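Local coordinates for GDSL-like Lipase/Acylhydrolase family protein (Neisseria meningitidis, PDB 4K7J), which probably removes O-acetyl groups from peptidoglycan as an SGNH (GDSL-like) esterase, at residues A[89-94]-A[123-128]; A[152-157]-A[174-179]; A[160-165]-A[193-198]. One frame throughout, in Å; residues are numbered along the deposited sequence.

Contact 1. Residues A[89-94]-A[123-128]; sequences VYPANV and GGILAH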
ATOM      1  N   VAL A  89      -1.400  -5.181  -7.678  1.00 13.77           N
ATOM      2  CA  VAL A  89      -1.324  -3.959  -8.486  1.00 14.37           C
ATOM      3  C   VAL A  89      -2.689  -3.491  -9.034  1.00 12.67           C
ATOM      4  O   VAL A  89      -3.673  -4.217  -8.966  1.00 12.70           O
ATOM      5  CB  VAL A  89      -0.342  -4.143  -9.649  1.00 13.54           C
ATOM      6  CG1 VAL A  89       0.975  -4.718  -9.128  1.00 16.85           C
ATOM      7  CG2 VAL A  89      -0.934  -5.064 -10.705  1.00 18.34           C
ATOM      8  N   TYR A  90      -2.739  -2.273  -9.569  1.00 16.86           N
ATOM      9  CA  TYR A  90      -3.981  -1.720 -10.109  1.00 12.98           C
ATOM     10  C   TYR A  90      -4.503  -2.611 -11.222  1.00 17.30           C
ATOM     11  O   TYR A  90      -3.724  -3.222 -11.939  1.00 18.14           O
ATOM     12  CB  TYR A  90      -3.758  -0.332 -10.707  1.00 11.91           C
ATOM     13  CG  TYR A  90      -3.296   0.754  -9.752  1.00 14.42           C
ATOM     14  CD1 TYR A  90      -3.416   0.610  -8.375  1.00 12.31           C
ATOM     15  CD2 TYR A  90      -2.753   1.941 -10.242  1.00 17.63           C
ATOM     16  CE1 TYR A  90      -2.997   1.613  -7.509  1.00 13.07           C
ATOM     17  CE2 TYR A  90      -2.331   2.956  -9.384  1.00 14.55           C
ATOM     18  CZ  TYR A  90      -2.455   2.785  -8.024  1.00 14.20           C
ATOM     19  OH  TYR A  90      -2.031   3.775  -7.175  1.00 12.47           O
ATOM     20  N   PRO A  91      -5.827  -2.665 -11.388  1.00 15.01           N
ATOM     21  CA  PRO A  91      -6.370  -3.400 -12.535  1.00 15.17           C
ATOM     22  C   PRO A  91      -6.317  -2.579 -13.831  1.00 21.16           C
ATOM     23  O   PRO A  91      -6.595  -3.128 -14.892  1.00 20.21           O
ATOM     24  CB  PRO A  91      -7.818  -3.648 -12.117  1.00 14.11           C
ATOM     25  CG  PRO A  91      -8.157  -2.474 -11.260  1.00 16.40           C
ATOM     26  CD  PRO A  91      -6.885  -2.133 -10.516  1.00 14.18           C
ATOM     27  N   ALA A  92      -5.957  -1.297 -13.743  1.00 14.19           N
ATOM     28  CA  ALA A  92      -5.936  -0.396 -14.900  1.00 16.82           C
ATOM     29  C   ALA A  92      -5.187   0.874 -14.529  1.00 18.99           C
ATOM     30  O   ALA A  92      -4.940   1.104 -13.351  1.00 15.01           O
ATOM     31  CB  ALA A  92      -7.364  -0.046 -15.338  1.00 17.09           C
ATOM     32  N   ASN A  93      -4.824   1.690 -15.520  1.00 16.89           N
ATOM     33  CA  ASN A  93      -4.271   3.012 -15.235  1.00 21.11           C
ATOM     34  C   ASN A  93      -5.231   3.765 -14.333  1.00 16.00           C
ATOM     35  O   ASN A  93      -6.439   3.713 -14.533  1.00 16.05           O
ATOM     36  CB  ASN A  93      -4.028   3.830 -16.514  1.00 21.69           C
ATOM     37  CG  ASN A  93      -2.947   3.233 -17.388  1.00 34.88           C
ATOM     38  OD1 ASN A  93      -1.912   2.771 -16.885  1.00 32.82           O
ATOM     39  ND2 ASN A  93      -3.183   3.218 -18.707  1.00 33.22           N
ATOM     40  N   VAL A  94      -4.675   4.440 -13.336  1.00 15.84           N
ATOM     41  CA  VAL A  94      -5.431   5.297 -12.440  1.00 15.40           C
ATOM     42  C   VAL A  94      -4.867   6.704 -12.558  1.00 17.02           C
ATOM     43  O   VAL A  94      -3.682   6.931 -12.283  1.00 15.15           O
ATOM     44  CB  VAL A  94      -5.295   4.845 -10.973  1.00 15.44           C
ATOM     45  CG1 VAL A  94      -5.956   5.869 -10.023  1.00 16.88           C
ATOM     46  CG2 VAL A  94      -5.857   3.451 -10.774  1.00 14.65           C
ATOM     47  N   GLY A 123      -8.717  -0.789  -0.556  1.00 15.32           N
ATOM     48  CA  GLY A 123      -7.783  -0.034  -1.387  1.00  9.44           C
ATOM     49  C   GLY A 123      -8.432   1.144  -2.103  1.00 15.19           C
ATOM     50  O   GLY A 123      -7.750   2.084  -2.550  1.00 12.24           O
ATOM     51  N   GLY A 124      -9.753   1.074  -2.243  1.00 14.65           N
ATOM     52  CA  GLY A 124     -10.533   2.152  -2.820  1.00 12.67           C
ATOM     53  C   GLY A 124     -10.430   2.317  -4.330  1.00 16.27           C
ATOM     54  O   GLY A 124     -10.749   3.381  -4.860  1.00 15.12           O
ATOM     55  N   ILE A 125     -10.008   1.267  -5.031  1.00 12.53           N
ATOM     56  CA  ILE A 125      -9.893   1.326  -6.486  1.00 12.24           C
ATOM     57  C   ILE A 125     -10.635   0.164  -7.130  1.00 16.67           C
ATOM     58  O   ILE A 125     -10.508  -0.985  -6.698  1.00 14.72           O
ATOM     59  CB  ILE A 125      -8.410   1.301  -6.926  1.00 15.24           C
ATOM     60  CG1 ILE A 125      -7.669   2.497  -6.327  1.00 11.88           C
ATOM     61  CG2 ILE A 125      -8.276   1.273  -8.462  1.00 12.01           C
ATOM     62  CD1 ILE A 125      -6.218   2.551  -6.667  1.00 18.36           C
ATOM     63  N   LEU A 126     -11.428   0.462  -8.150  1.00 12.55           N
ATOM     64  CA  LEU A 126     -11.977  -0.598  -8.986  1.00 17.35           C
ATOM     65  C   LEU A 126     -11.899  -0.177 -10.444  1.00 17.70           C
ATOM     66  O   LEU A 126     -11.694   1.005 -10.744  1.00 14.88           O
ATOM     67  CB  LEU A 126     -13.418  -0.950  -8.576  1.00 12.28           C
ATOM     68  CG  LEU A 126     -14.525   0.109  -8.677  1.00 16.97           C
ATOM     69  CD1 LEU A 126     -15.092   0.226 -10.093  1.00 17.18           C
ATOM     70  CD2 LEU A 126     -15.658  -0.164  -7.684  1.00 12.99           C
ATOM     71  N   ALA A 127     -12.050  -1.134 -11.355  1.00 12.81           N
ATOM     72  CA  ALA A 127     -12.137  -0.789 -12.777  1.00 13.17           C
ATOM     73  C   ALA A 127     -13.361  -1.448 -13.414  1.00 18.72           C
ATOM     74  O   ALA A 127     -13.616  -2.625 -13.179  1.00 14.03           O
ATOM     75  CB  ALA A 127     -10.879  -1.181 -13.496  1.00 11.21           C
ATOM     76  N   HIS A 128     -14.131  -0.690 -14.192  1.00 13.15           N
ATOM     77  CA  HIS A 128     -15.255  -1.263 -14.933  1.00 16.21           C
ATOM     78  C   HIS A 128     -14.692  -1.840 -16.233  1.00 13.09           C
ATOM     79  O   HIS A 128     -14.075  -1.110 -17.006  1.00 15.50           O
ATOM     80  CB  HIS A 128     -16.290  -0.182 -15.289  1.00 15.79           C
ATOM     81  CG  HIS A 128     -16.833   0.562 -14.110  1.00 20.88           C
ATOM     82  ND1 HIS A 128     -17.505  -0.064 -13.078  1.00 18.28           N
ATOM     83  CD2 HIS A 128     -16.837   1.887 -13.814  1.00 24.49           C
ATOM     84  CE1 HIS A 128     -17.886   0.842 -12.193  1.00 18.38           C
ATOM     85  NE2 HIS A 128     -17.497   2.032 -12.617  1.00 20.17           N
TER
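Within the β-sandwich of this peptidoglycan O-acetylesterase, whose N-terminal family belongs to the galactose-binding-like clan, Ile125 and Ala127 of strand 125-128 point at the loop 89-94 and meet Tyr90, Pro91, Ala92 and Val94. The contact is wholly apolar. Ile125 reaches two ways. Its CG1 lies anti to the carbonyl carbon (chi1 -60°) and the chain then runs straight on, which carries CD1 obliquely up to the Tyr90 ring, 3.5 Å from CE1. The other branch, Ile125 CG2, meets Val94 CG2 at 4.0 Å and has Pro91 CD at 4.2 Å. Two residues along, Ala127 CB rests against the proline ring, 3.8 Å from Pro91 CG, and touches the Ala92 methyl, with 4.1 Å between Ala92 CB and Ala127 CB. The polar end of Tyr90 is satisfied away from this interface, its OH bonding to Gln97 NE2, while its carbonyl O pairs with His104 NE2 on strand 102-106. Strand 125-128 itself runs between strands 109-112 and 195-203: Val94 and Ile125 both touch Thr112 on one flank, and Pro91 touches Ile197 and Ile125 touches Phe199 on the other.

Contact 2. Residues A[152-157]-A[174-179]; sequences FAKPLL and GGWQVL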
ATOM      1  N   PHE A 152      -9.201  -9.450  -7.100  1.00 14.46           N
ATOM      2  CA  PHE A 152     -10.487  -9.040  -6.547  1.00 11.74           C
ATOM      3  C   PHE A 152     -11.421  -8.786  -7.721  1.00 11.55           C
ATOM      4  O   PHE A 152     -11.044  -8.113  -8.677  1.00 15.41           O
ATOM      5  CB  PHE A 152     -10.365  -7.783  -5.682  1.00 10.62           C
ATOM      6  CG  PHE A 152      -9.741  -8.027  -4.333  1.00 13.11           C
ATOM      7  CD1 PHE A 152     -10.526  -8.383  -3.246  1.00 12.27           C
ATOM      8  CD2 PHE A 152      -8.371  -7.903  -4.153  1.00 10.74           C
ATOM      9  CE1 PHE A 152      -9.957  -8.606  -1.999  1.00 11.61           C
ATOM     10  CE2 PHE A 152      -7.791  -8.119  -2.899  1.00 11.56           C
ATOM     11  CZ  PHE A 152      -8.596  -8.471  -1.824  1.00 14.92           C
ATOM     12  N   ALA A 153     -12.634  -9.316  -7.660  1.00 12.62           N
ATOM     13  CA  ALA A 153     -13.540  -9.240  -8.806  1.00 14.15           C
ATOM     14  C   ALA A 153     -14.994  -9.340  -8.393  1.00 11.29           C
ATOM     15  O   ALA A 153     -15.334 -10.096  -7.489  1.00 15.05           O
ATOM     16  CB  ALA A 153     -13.206 -10.342  -9.815  1.00 12.54           C
ATOM     17  N   LYS A 154     -15.851  -8.566  -9.049  1.00 13.23           N
ATOM     18  CA  LYS A 154     -17.283  -8.674  -8.837  1.00 13.37           C
ATOM     19  C   LYS A 154     -18.023  -8.760 -10.164  1.00 17.93           C
ATOM     20  O   LYS A 154     -18.043  -7.802 -10.935  1.00 16.67           O
ATOM     21  CB  LYS A 154     -17.820  -7.490  -8.036  1.00 18.34           C
ATOM     22  CG  LYS A 154     -19.307  -7.632  -7.727  1.00 15.57           C
ATOM     23  CD  LYS A 154     -19.830  -6.491  -6.860  1.00 18.17           C
ATOM     24  CE  LYS A 154     -19.838  -5.183  -7.608  1.00 17.55           C
ATOM     25  NZ  LYS A 154     -20.576  -4.147  -6.818  1.00 19.72           N
ATOM     26  N   PRO A 155     -18.648  -9.910 -10.428  1.00 19.14           N
ATOM     27  CA  PRO A 155     -19.345 -10.126 -11.691  1.00 16.87           C
ATOM     28  C   PRO A 155     -20.694  -9.416 -11.681  1.00 21.62           C
ATOM     29  O   PRO A 155     -21.284  -9.228 -10.618  1.00 19.72           O
ATOM     30  CB  PRO A 155     -19.585 -11.637 -11.684  1.00 18.38           C
ATOM     31  CG  PRO A 155     -19.814 -11.946 -10.246  1.00 20.54           C
ATOM     32  CD  PRO A 155     -18.837 -11.040  -9.497  1.00 21.33           C
ATOM     33  N   LEU A 156     -21.182  -9.032 -12.853  1.00 20.78           N
ATOM     34  CA  LEU A 156     -22.549  -8.540 -12.950  1.00 29.03           C
ATOM     35  C   LEU A 156     -23.535  -9.653 -12.574  1.00 28.53           C
ATOM     36  O   LEU A 156     -24.496  -9.419 -11.842  1.00 31.28           O
ATOM     37  CB  LEU A 156     -22.837  -8.032 -14.361  1.00 33.97           C
ATOM     38  CG  LEU A 156     -24.229  -7.452 -14.572  1.00 33.85           C
ATOM     39  CD1 LEU A 156     -24.362  -6.116 -13.838  1.00 35.84           C
ATOM     40  CD2 LEU A 156     -24.493  -7.296 -16.056  1.00 41.14           C
ATOM     41  N   LEU A 157     -23.275 -10.863 -13.068  1.00 33.16           N
ATOM     42  CA  LEU A 157     -24.118 -12.023 -12.783  1.00 34.22           C
ATOM     43  C   LEU A 157     -23.366 -13.131 -12.055  1.00 32.51           C
ATOM     44  O   LEU A 157     -22.177 -13.347 -12.292  1.00 27.92           O
ATOM     45  CB  LEU A 157     -24.677 -12.605 -14.083  1.00 39.85           C
ATOM     46  CG  LEU A 157     -26.092 -12.239 -14.519  1.00 43.88           C
ATOM     47  CD1 LEU A 157     -26.250 -10.730 -14.657  1.00 40.43           C
ATOM     48  CD2 LEU A 157     -26.398 -12.951 -15.831  1.00 47.69           C
ATOM     49  N   GLY A 174     -22.337 -14.236  -6.626  1.00 29.01           N
ATOM     50  CA  GLY A 174     -22.140 -12.841  -6.962  1.00 27.47           C
ATOM     51  C   GLY A 174     -21.400 -12.112  -5.861  1.00 26.22           C
ATOM     52  O   GLY A 174     -20.935 -12.726  -4.907  1.00 25.77           O
ATOM     53  N   GLY A 175     -21.276 -10.797  -5.995  1.00 22.06           N
ATOM     54  CA  GLY A 175     -20.565 -10.023  -5.001  1.00 19.60           C
ATOM     55  C   GLY A 175     -19.054 -10.092  -5.182  1.00 20.16           C
ATOM     56  O   GLY A 175     -18.545 -10.944  -5.907  1.00 20.93           O
ATOM     57  N   TRP A 176     -18.343  -9.183  -4.521  1.00 17.65           N
ATOM     58  CA  TRP A 176     -16.887  -9.202  -4.517  1.00 17.20           C
ATOM     59  C   TRP A 176     -16.382 -10.524  -3.973  1.00 16.74           C
ATOM     60  O   TRP A 176     -16.979 -11.099  -3.073  1.00 18.61           O
ATOM     61  CB  TRP A 176     -16.338  -8.073  -3.648  1.00 18.78           C
ATOM     62  CG  TRP A 176     -16.410  -6.751  -4.308  1.00 15.09           C
ATOM     63  CD1 TRP A 176     -17.324  -5.753  -4.070  1.00 17.13           C
ATOM     64  CD2 TRP A 176     -15.549  -6.275  -5.333  1.00 10.97           C
ATOM     65  NE1 TRP A 176     -17.067  -4.680  -4.883  1.00 14.25           N
ATOM     66  CE2 TRP A 176     -15.982  -4.975  -5.673  1.00 15.22           C
ATOM     67  CE3 TRP A 176     -14.447  -6.817  -5.999  1.00 12.98           C
ATOM     68  CZ2 TRP A 176     -15.355  -4.216  -6.655  1.00 20.09           C
ATOM     69  CZ3 TRP A 176     -13.815  -6.052  -6.974  1.00 15.79           C
ATOM     70  CH2 TRP A 176     -14.272  -4.766  -7.291  1.00 15.71           C
ATOM     71  N   GLN A 177     -15.275 -10.982  -4.529  1.00 16.98           N
ATOM     72  CA  GLN A 177     -14.661 -12.237  -4.149  1.00 17.56           C
ATOM     73  C   GLN A 177     -13.260 -12.219  -4.732  1.00 15.82           C
ATOM     74  O   GLN A 177     -12.924 -11.327  -5.508  1.00 17.53           O
ATOM     75  CB  GLN A 177     -15.470 -13.416  -4.698  1.00 17.20           C
ATOM     76  CG  GLN A 177     -15.636 -13.446  -6.202  1.00 15.39           C
ATOM     77  CD  GLN A 177     -16.671 -14.467  -6.637  1.00 26.27           C
ATOM     78  OE1 GLN A 177     -16.328 -15.604  -6.966  1.00 22.78           O
ATOM     79  NE2 GLN A 177     -17.948 -14.076  -6.617  1.00 25.44           N
ATOM     80  N   VAL A 178     -12.426 -13.176  -4.352  1.00 16.00           N
ATOM     81  CA  VAL A 178     -11.103 -13.270  -4.952  1.00 15.51           C
ATOM     82  C   VAL A 178     -11.055 -14.494  -5.857  1.00 19.53           C
ATOM     83  O   VAL A 178     -11.401 -15.602  -5.449  1.00 18.91           O
ATOM     84  CB  VAL A 178      -9.979 -13.394  -3.891  1.00 18.14           C
ATOM     85  CG1 VAL A 178      -8.615 -13.484  -4.560  1.00 16.01           C
ATOM     86  CG2 VAL A 178     -10.027 -12.225  -2.934  1.00 19.04           C
ATOM     87  N   LEU A 179     -10.620 -14.284  -7.088  1.00 16.69           N
ATOM     88  CA  LEU A 179     -10.476 -15.357  -8.044  1.00 17.22           C
ATOM     89  C   LEU A 179      -9.022 -15.799  -8.018  1.00 17.79           C
ATOM     90  O   LEU A 179      -8.125 -14.973  -8.108  1.00 14.44           O
ATOM     91  CB  LEU A 179     -10.831 -14.852  -9.445  1.00 15.69           C
ATOM     92  CG  LEU A 179     -12.168 -14.131  -9.611  1.00 15.98           C
ATOM     93  CD1 LEU A 179     -12.355 -13.729 -11.090  1.00 14.22           C
ATOM     94  CD2 LEU A 179     -13.308 -15.016  -9.142  1.00 17.81           C
TER
HETATM   95  O   HOH W   1     -22.411  -9.614  -8.180  1.00 29.81           O
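Strands 152-155 and 177-179 pair in antiparallel register, Ala153 with Gln177 as a hydrogen-bonded pair and Phe152 with Val178 as a non-hydrogen-bonded one, although the short segments are strongly skewed, at 110° between their directions. Ala153 N donates to Gln177 O over 3.0 Å, and the return bond from Gln177 N to Ala153 O is weak. Farther along, where the two segments part, a water bridges them, donating to Pro155 O and accepting from Gly175 N.

Lys154 and Trp176 pack closely. The lysine CB lies over the indole face, 3.9 Å from the centroid of the five-membered ring in a CH-pi contact, and the two side chains cross at about a right angle. CG, anti to the backbone N (chi1 -176°), sends the lysine chain across the face toward NE1, and a bend at chi3 keeps it over that face, with Lys154 CD 3.8 Å above Trp176 NE1. Both polar ends settle on one residue: Lys154 NZ forms a salt bridge with Asp119 OD2, and Trp176 NE1 bonds to Asp119 O.

Strand 177-183 is the outermost of a five-stranded antiparallel sheet of the β-sandwich, and strand 147-155 joins it to strand 195-203. On the face with Phe152, Val178 CG2 stands over the phenyl ring, offset toward its rim and 3.7 Å from Phe152 CE1. On the other face, Ala153 CB meets Leu179 CD1 at 3.7 Å. Gln177 turns back along its own chain: NE2 donates almost straight to Gly175 O (3.3 Å), and OE1 accepts from Asn172 N.

Contact 3. Residues A[160-165]-A[193-198]; sequences QTLTVN and MPWDIG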
ATOM      1  N   GLN A 160     -20.732 -15.954 -13.728  1.00 30.60           N
ATOM      2  CA  GLN A 160     -20.067 -15.303 -14.852  1.00 25.86           C
ATOM      3  C   GLN A 160     -18.593 -15.708 -14.958  1.00 19.86           C
ATOM      4  O   GLN A 160     -17.954 -16.019 -13.953  1.00 24.43           O
ATOM      5  CB  GLN A 160     -20.156 -13.788 -14.654  1.00 26.64           C
ATOM      6  CG  GLN A 160     -20.001 -12.933 -15.893  1.00 21.25           C
ATOM      7  CD  GLN A 160     -20.289 -11.464 -15.605  1.00 23.45           C
ATOM      8  OE1 GLN A 160     -21.251 -11.135 -14.924  1.00 29.28           O
ATOM      9  NE2 GLN A 160     -19.452 -10.580 -16.124  1.00 25.01           N
ATOM     10  N   THR A 161     -18.056 -15.691 -16.172  1.00 14.36           N
ATOM     11  CA  THR A 161     -16.664 -16.066 -16.396  1.00 18.39           C
ATOM     12  C   THR A 161     -15.858 -14.915 -16.984  1.00 17.83           C
ATOM     13  O   THR A 161     -16.418 -13.939 -17.478  1.00 18.12           O
ATOM     14  CB  THR A 161     -16.545 -17.253 -17.382  1.00 19.16           C
ATOM     15  OG1 THR A 161     -17.144 -16.890 -18.625  1.00 20.41           O
ATOM     16  CG2 THR A 161     -17.243 -18.487 -16.831  1.00 19.46           C
ATOM     17  N   LEU A 162     -14.541 -15.043 -16.910  1.00 17.25           N
ATOM     18  CA  LEU A 162     -13.623 -14.226 -17.692  1.00 22.03           C
ATOM     19  C   LEU A 162     -12.479 -15.147 -18.055  1.00 19.62           C
ATOM     20  O   LEU A 162     -12.451 -16.305 -17.617  1.00 19.34           O
ATOM     21  CB  LEU A 162     -13.137 -12.974 -16.915  1.00 16.14           C
ATOM     22  CG  LEU A 162     -12.664 -13.079 -15.461  1.00 17.35           C
ATOM     23  CD1 LEU A 162     -11.310 -13.763 -15.345  1.00 14.29           C
ATOM     24  CD2 LEU A 162     -12.630 -11.674 -14.804  1.00 18.75           C
ATOM     25  N   THR A 163     -11.535 -14.660 -18.854  1.00 17.72           N
ATOM     26  CA  THR A 163     -10.387 -15.484 -19.180  1.00 18.67           C
ATOM     27  C   THR A 163      -9.108 -14.784 -18.786  1.00 19.35           C
ATOM     28  O   THR A 163      -8.990 -13.574 -18.925  1.00 21.38           O
ATOM     29  CB  THR A 163     -10.315 -15.847 -20.681  1.00 22.40           C
ATOM     30  OG1 THR A 163     -10.038 -14.669 -21.443  1.00 22.39           O
ATOM     31  CG2 THR A 163     -11.623 -16.495 -21.171  1.00 21.38           C
ATOM     32  N   VAL A 164      -8.150 -15.565 -18.304  1.00 24.61           N
ATOM     33  CA  VAL A 164      -6.826 -15.071 -17.957  1.00 16.71           C
ATOM     34  C   VAL A 164      -5.825 -15.863 -18.793  1.00 23.03           C
ATOM     35  O   VAL A 164      -5.721 -17.081 -18.633  1.00 23.04           O
ATOM     36  CB  VAL A 164      -6.543 -15.311 -16.471  1.00 24.72           C
ATOM     37  CG1 VAL A 164      -5.151 -14.855 -16.121  1.00 27.64           C
ATOM     38  CG2 VAL A 164      -7.580 -14.600 -15.600  1.00 17.94           C
ATOM     39  N   ASN A 165      -5.102 -15.176 -19.683  1.00 25.39           N
ATOM     40  CA  ASN A 165      -4.297 -15.832 -20.727  1.00 22.32           C
ATOM     41  C   ASN A 165      -5.017 -17.003 -21.406  1.00 23.58           C
ATOM     42  O   ASN A 165      -4.442 -18.067 -21.592  1.00 31.36           O
ATOM     43  CB  ASN A 165      -2.939 -16.298 -20.189  1.00 24.76           C
ATOM     44  CG  ASN A 165      -1.983 -15.142 -19.937  1.00 22.90           C
ATOM     45  OD1 ASN A 165      -2.369 -13.983 -20.009  1.00 23.31           O
ATOM     46  ND2 ASN A 165      -0.734 -15.460 -19.616  1.00 27.41           N
ATOM     47  N   MET A 193     -18.687 -10.332 -20.665  1.00 18.26           N
ATOM     48  CA  MET A 193     -19.671  -9.476 -20.012  1.00 23.05           C
ATOM     49  C   MET A 193     -19.006  -8.620 -18.914  1.00 19.86           C
ATOM     50  O   MET A 193     -17.871  -8.895 -18.520  1.00 19.24           O
ATOM     51  CB  MET A 193     -20.825 -10.325 -19.461  1.00 21.70           C
ATOM     52  CG  MET A 193     -21.836 -10.784 -20.536  1.00 23.89           C
ATOM     53  SD  MET A 193     -22.791  -9.453 -21.320  1.00 41.42           S
ATOM     54  CE  MET A 193     -21.924  -9.281 -22.868  1.00 25.11           C
ATOM     55  N   PRO A 194     -19.701  -7.572 -18.429  1.00 20.05           N
ATOM     56  CA  PRO A 194     -19.041  -6.637 -17.507  1.00 19.74           C
ATOM     57  C   PRO A 194     -18.733  -7.190 -16.122  1.00 16.33           C
ATOM     58  O   PRO A 194     -19.555  -7.894 -15.531  1.00 15.24           O
ATOM     59  CB  PRO A 194     -20.065  -5.502 -17.364  1.00 16.89           C
ATOM     60  CG  PRO A 194     -20.899  -5.587 -18.623  1.00 20.46           C
ATOM     61  CD  PRO A 194     -21.010  -7.056 -18.882  1.00 20.47           C
ATOM     62  N   TRP A 195     -17.563  -6.813 -15.610  1.00 16.29           N
ATOM     63  CA  TRP A 195     -17.168  -7.061 -14.232  1.00 18.00           C
ATOM     64  C   TRP A 195     -16.640  -5.764 -13.626  1.00 16.70           C
ATOM     65  O   TRP A 195     -16.216  -4.863 -14.352  1.00 12.36           O
ATOM     66  CB  TRP A 195     -15.974  -8.006 -14.193  1.00 13.94           C
ATOM     67  CG  TRP A 195     -16.184  -9.423 -14.579  1.00 20.05           C
ATOM     68  CD1 TRP A 195     -16.406  -9.918 -15.835  1.00 14.09           C
ATOM     69  CD2 TRP A 195     -16.100 -10.554 -13.709  1.00 16.52           C
ATOM     70  NE1 TRP A 195     -16.508 -11.290 -15.787  1.00 18.84           N
ATOM     71  CE2 TRP A 195     -16.309 -11.705 -14.495  1.00 20.65           C
ATOM     72  CE3 TRP A 195     -15.872 -10.706 -12.334  1.00 14.32           C
ATOM     73  CZ2 TRP A 195     -16.304 -12.994 -13.949  1.00 15.59           C
ATOM     74  CZ3 TRP A 195     -15.874 -11.980 -11.794  1.00 12.36           C
ATOM     75  CH2 TRP A 195     -16.081 -13.108 -12.604  1.00 17.15           C
ATOM     76  N   ASP A 196     -16.586  -5.707 -12.297  1.00 14.69           N
ATOM     77  CA  ASP A 196     -15.695  -4.759 -11.625  1.00 12.58           C
ATOM     78  C   ASP A 196     -14.494  -5.519 -11.101  1.00 12.06           C
ATOM     79  O   ASP A 196     -14.644  -6.602 -10.545  1.00 13.57           O
ATOM     80  CB  ASP A 196     -16.406  -4.032 -10.478  1.00 17.85           C
ATOM     81  CG  ASP A 196     -17.423  -3.014 -10.976  1.00 19.86           C
ATOM     82  OD1 ASP A 196     -17.388  -2.675 -12.179  1.00 19.93           O
ATOM     83  OD2 ASP A 196     -18.247  -2.554 -10.164  1.00 26.68           O
ATOM     84  N   ILE A 197     -13.306  -4.962 -11.285  1.00 12.80           N
ATOM     85  CA  ILE A 197     -12.063  -5.626 -10.861  1.00 12.85           C
ATOM     86  C   ILE A 197     -11.313  -4.710  -9.884  1.00 16.97           C
ATOM     87  O   ILE A 197     -11.240  -3.497 -10.096  1.00 13.43           O
ATOM     88  CB  ILE A 197     -11.135  -5.920 -12.076  1.00 12.51           C
ATOM     89  CG1 ILE A 197     -11.864  -6.714 -13.163  1.00 13.17           C
ATOM     90  CG2 ILE A 197      -9.863  -6.646 -11.640  1.00 11.98           C
ATOM     91  CD1 ILE A 197     -12.253  -8.138 -12.769  1.00 11.39           C
ATOM     92  N   GLY A 198     -10.775  -5.289  -8.818  1.00 11.30           N
ATOM     93  CA  GLY A 198     -10.007  -4.551  -7.832  1.00 11.38           C
ATOM     94  C   GLY A 198      -8.540  -4.819  -8.084  1.00 13.99           C
ATOM     95  O   GLY A 198      -8.133  -4.969  -9.227  1.00 12.12           O
TER
HETATM   96  O   HOH W   2     -18.189 -12.678 -18.999  1.00 22.98           O
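Trp195 is held between Leu162 on one face of its indole and Gln160 on the other, while Thr161 meets its edge. Strands 161-164 and 195-203 belong to different antiparallel sheets, so the indole packs between the two layers of the β-sandwich. The Leu162 and Trp195 side chains cross at about a right angle, and CD2 sits over the middle of the indole, 3.8 Å from the centroid of the five-membered ring, in a CH-pi contact. The same methyl reaches Ile197 CD1 at 4.1 Å. On the opposite face Gln160, extended with CG anti to its backbone N (chi1 -158°), runs antiparallel to the tryptophan side chain, its amide plane turned 65° from the ring plane. That turn aims an N-H of the amide at the backbone: Gln160 NE2 donates nearly straight to Pro194 O over 2.8 Å, from well above the carbonyl plane. Its OE1 accepts from Leu157 N.

At the ring edge, Trp195 NE1 donates close to its own plane to Thr161 O, 3.1 Å away. A water that accepts from Met193 N also donates to Thr161 O, at 2.7 Å, so two donors grip this oxygen. Gln160 NE2 and Trp195 NE1 lie only 3.0 Å apart, yet both are donors; each sends a hydrogen to a different backbone carbonyl, which fixes the rotation of amide and indole while tying 160-165 to 193-198.

How the contacts relate
The three contacts meet through strand 195-203, which runs between strands 125-128 and 147-155 in one sheet of the sandwich. Contacts 2 and 3 are closest, their centres about 8 Å apart, joined by backbone pairs such as Lys154 N with Asp196 O at 2.7 Å. Contact 1 lies about 14 Å from each, centre to centre. It joins contact 3 through Ala127 N and Ile197 O (2.8 Å) and probably through a hydrogen bond from His128 ND1 to Asp196 OD1 (2.8 Å), and contact 2 by packing of Leu126 CB on Trp176 CH2. All three lie in the β-sandwich, distinct from the sheet of strands 53-60, 208-215, 242-246 and 281-286, probably the SGNH-type hydrolase fold.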